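Local atomic coordinates of periplasmic protein TorT (Vibrio parahaemolyticus, PDB entry 3O1I), a protein that probably binds a small ligand in the periplasm and relays its presence to a partner sensor protein. Residues H75-N80 with N95-D100. Numbering follows the deposited sequence.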
ATOM      1  N   HIS D  75      -1.213 -16.388  28.897  1.00 82.75           N
ATOM      2  CA  HIS D  75       0.006 -17.136  29.156  1.00 85.13           C
ATOM      3  C   HIS D  75       1.298 -16.519  28.593  1.00 85.56           C
ATOM      4  O   HIS D  75       2.278 -17.228  28.351  1.00 85.29           O
ATOM      5  CB  HIS D  75      -0.158 -18.553  28.612  1.00 87.08           C
ATOM      6  CG  HIS D  75      -1.415 -19.234  29.070  1.00 89.45           C
ATOM      7  ND1 HIS D  75      -1.758 -19.355  30.400  1.00 91.15           N
ATOM      8  CD2 HIS D  75      -2.409 -19.832  28.371  1.00 90.33           C
ATOM      9  CE1 HIS D  75      -2.911 -19.994  30.500  1.00 91.60           C
ATOM     10  NE2 HIS D  75      -3.328 -20.295  29.284  1.00 91.12           N
ATOM     11  N   ALA D  76       1.305 -15.201  28.412  1.00 86.20           N
ATOM     12  CA  ALA D  76       2.467 -14.500  27.865  1.00 86.24           C
ATOM     13  C   ALA D  76       3.585 -14.252  28.877  1.00 86.65           C
ATOM     14  O   ALA D  76       4.759 -14.456  28.572  1.00 86.29           O
ATOM     15  CB  ALA D  76       2.028 -13.179  27.261  1.00 85.32           C
ATOM     16  N   TYR D  77       3.218 -13.808  30.075  1.00 87.13           N
ATOM     17  CA  TYR D  77       4.193 -13.513  31.121  1.00 87.46           C
ATOM     18  C   TYR D  77       3.963 -14.434  32.307  1.00 88.70           C
ATOM     19  O   TYR D  77       4.247 -14.075  33.457  1.00 88.32           O
ATOM     20  CB  TYR D  77       4.029 -12.063  31.553  1.00 86.08           C
ATOM     21  CG  TYR D  77       3.853 -11.145  30.380  1.00 85.93           C
ATOM     22  CD1 TYR D  77       2.965 -10.079  30.435  1.00 86.24           C
ATOM     23  CD2 TYR D  77       4.577 -11.341  29.206  1.00 86.19           C
ATOM     24  CE1 TYR D  77       2.799  -9.225  29.347  1.00 87.03           C
ATOM     25  CE2 TYR D  77       4.422 -10.497  28.114  1.00 86.90           C
ATOM     26  CZ  TYR D  77       3.534  -9.440  28.189  1.00 87.20           C
ATOM     27  OH  TYR D  77       3.389  -8.594  27.114  1.00 87.37           O
ATOM     28  N   GLU D  78       3.450 -15.627  32.008  1.00 89.57           N
ATOM     29  CA  GLU D  78       3.140 -16.638  33.015  1.00 89.78           C
ATOM     30  C   GLU D  78       4.363 -17.043  33.835  1.00 89.50           C
ATOM     31  O   GLU D  78       4.275 -17.239  35.048  1.00 89.82           O
ATOM     32  CB  GLU D  78       2.542 -17.876  32.336  1.00 89.62           C
ATOM     33  CG  GLU D  78       1.925 -18.884  33.292  1.00 88.79           C
ATOM     34  CD  GLU D  78       1.461 -20.149  32.588  1.00 88.19           C
ATOM     35  OE1 GLU D  78       1.564 -20.220  31.344  1.00 87.93           O
ATOM     36  OE2 GLU D  78       0.992 -21.075  33.281  1.00 87.31           O
ATOM     37  N   HIS D  79       5.502 -17.156  33.163  1.00 88.49           N
ATOM     38  CA  HIS D  79       6.737 -17.551  33.817  1.00 86.86           C
ATOM     39  C   HIS D  79       7.836 -16.531  33.559  1.00 85.60           C
ATOM     40  O   HIS D  79       9.012 -16.869  33.665  1.00 86.46           O
ATOM     41  CB  HIS D  79       7.196 -18.907  33.272  1.00 86.99           C
ATOM     42  CG  HIS D  79       6.130 -19.957  33.278  1.00 87.53           C
ATOM     43  ND1 HIS D  79       5.581 -20.452  34.440  1.00 88.57           N
ATOM     44  CD2 HIS D  79       5.519 -20.610  32.265  1.00 87.91           C
ATOM     45  CE1 HIS D  79       4.679 -21.369  34.142  1.00 88.97           C
ATOM     46  NE2 HIS D  79       4.621 -21.485  32.829  1.00 88.25           N
ATOM     47  N   ASN D  80       7.479 -15.291  33.229  1.00 83.27           N
ATOM     48  CA  ASN D  80       8.514 -14.309  32.918  1.00 81.65           C
ATOM     49  C   ASN D  80       8.271 -12.865  33.317  1.00 80.17           C
ATOM     50  O   ASN D  80       9.190 -12.064  33.270  1.00 78.77           O
ATOM     51  CB  ASN D  80       8.796 -14.330  31.414  1.00 82.84           C
ATOM     52  CG  ASN D  80       8.901 -15.735  30.862  1.00 84.79           C
ATOM     53  OD1 ASN D  80       9.873 -16.446  31.117  1.00 84.47           O
ATOM     54  ND2 ASN D  80       7.883 -16.155  30.115  1.00 85.30           N
ATOM     55  N   ASN D  95      -7.651  -8.145  30.969  1.00 66.64           N
ATOM     56  CA  ASN D  95      -7.526  -9.534  30.571  1.00 68.28           C
ATOM     57  C   ASN D  95      -6.884 -10.435  31.615  1.00 69.92           C
ATOM     58  O   ASN D  95      -6.124  -9.990  32.478  1.00 71.34           O
ATOM     59  CB  ASN D  95      -6.774  -9.613  29.233  1.00 67.91           C
ATOM     60  CG  ASN D  95      -7.473  -8.821  28.130  1.00 68.53           C
ATOM     61  OD1 ASN D  95      -8.489  -9.254  27.599  1.00 69.92           O
ATOM     62  ND2 ASN D  95      -6.943  -7.641  27.806  1.00 67.15           N
ATOM     63  N   GLN D  96      -7.220 -11.713  31.535  1.00 71.12           N
ATOM     64  CA  GLN D  96      -6.695 -12.700  32.452  1.00 73.10           C
ATOM     65  C   GLN D  96      -5.178 -12.742  32.357  1.00 75.23           C
ATOM     66  O   GLN D  96      -4.633 -12.940  31.270  1.00 76.81           O
ATOM     67  CB  GLN D  96      -7.274 -14.070  32.106  1.00 73.14           C
ATOM     68  CG  GLN D  96      -6.987 -15.152  33.129  1.00 74.33           C
ATOM     69  CD  GLN D  96      -7.235 -14.672  34.540  1.00 74.43           C
ATOM     70  OE1 GLN D  96      -8.103 -13.827  34.777  1.00 75.34           O
ATOM     71  NE2 GLN D  96      -6.479 -15.211  35.489  1.00 73.58           N
ATOM     72  N   LEU D  97      -4.500 -12.550  33.489  1.00 76.50           N
ATOM     73  CA  LEU D  97      -3.040 -12.589  33.536  1.00 77.54           C
ATOM     74  C   LEU D  97      -2.584 -13.795  34.351  1.00 78.83           C
ATOM     75  O   LEU D  97      -2.403 -13.698  35.558  1.00 80.03           O
ATOM     76  CB  LEU D  97      -2.492 -11.306  34.166  1.00 76.85           C
ATOM     77  CG  LEU D  97      -0.973 -11.221  34.339  1.00 76.64           C
ATOM     78  CD1 LEU D  97      -0.271 -11.608  33.040  1.00 77.12           C
ATOM     79  CD2 LEU D  97      -0.593  -9.807  34.746  1.00 75.89           C
ATOM     80  N   ASP D  98      -2.396 -14.930  33.689  1.00 80.70           N
ATOM     81  CA  ASP D  98      -1.972 -16.150  34.371  1.00 83.65           C
ATOM     82  C   ASP D  98      -0.481 -16.187  34.710  1.00 85.15           C
ATOM     83  O   ASP D  98       0.358 -16.355  33.827  1.00 85.21           O
ATOM     84  CB  ASP D  98      -2.321 -17.388  33.531  1.00 85.18           C
ATOM     85  CG  ASP D  98      -3.822 -17.582  33.359  1.00 86.89           C
ATOM     86  OD1 ASP D  98      -4.570 -17.359  34.337  1.00 88.41           O
ATOM     87  OD2 ASP D  98      -4.254 -17.977  32.251  1.00 86.24           O
ATOM     88  N   LEU D  99      -0.160 -16.046  35.992  1.00 86.78           N
ATOM     89  CA  LEU D  99       1.228 -16.077  36.447  1.00 88.59           C
ATOM     90  C   LEU D  99       1.546 -17.409  37.135  1.00 91.51           C
ATOM     91  O   LEU D  99       0.650 -18.210  37.397  1.00 92.41           O
ATOM     92  CB  LEU D  99       1.481 -14.922  37.411  1.00 85.48           C
ATOM     93  CG  LEU D  99       1.160 -13.559  36.799  1.00 85.06           C
ATOM     94  CD1 LEU D  99       1.294 -12.466  37.842  1.00 84.74           C
ATOM     95  CD2 LEU D  99       2.094 -13.297  35.637  1.00 85.20           C
ATOM     96  N   ASP D 100       2.825 -17.646  37.411  1.00 94.39           N
ATOM     97  CA  ASP D 100       3.267 -18.866  38.085  1.00 95.85           C
ATOM     98  C   ASP D 100       3.288 -18.546  39.579  1.00 96.44           C
ATOM     99  O   ASP D 100       3.087 -17.389  39.960  1.00 96.74           O
ATOM    100  CB  ASP D 100       4.671 -19.245  37.591  1.00 97.69           C
ATOM    101  CG  ASP D 100       5.273 -20.414  38.349  1.00 99.60           C
ATOM    102  OD1 ASP D 100       4.609 -21.467  38.468  1.00 99.81           O
ATOM    103  OD2 ASP D 100       6.424 -20.279  38.821  1.00100.58           O
TER
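Glu78 meets the main chain of Asp98 where two loops of a periplasmic-binding-protein domain pass each other, both following parallel strands (66-69 and 90-92) of the five-stranded sheet. The case illustrates how neighbouring connections can join largely through backbone carbonyls and aliphatic carbons. With CG anti to the backbone N (chi1 -168°), the Glu78 side chain runs extended past the carbonyl oxygen of Asp98. Its CB lies 3.1 Å from Asp98 O and its CG is similarly close; CD is already further off, at 4.1 Å from that oxygen, and the carboxylate continues beyond it. At the base of the same side chain, Glu78 CA makes a CH...O contact with Asp98 O. Beside this, the His75 ring and the Asp98 carboxylate have planes 27° apart, with CE1 nearest OD2. The other carboxylate oxygen, OD1, takes an N-H of Gln96 from above the carboxylate plane, which ties Asp98 to its own loop. On the buried side, Tyr77 CD1 approaches Leu97 CD1 at 4.4 Å, while the Tyr77 hydroxyl is hydrogen-bonded to Gln52 of helix 49-62. Further along, the His79 ring stands at 60° to the Asp100 carboxylate plane, and His79 ND1 lies 3.5 Å from Asp100 CB.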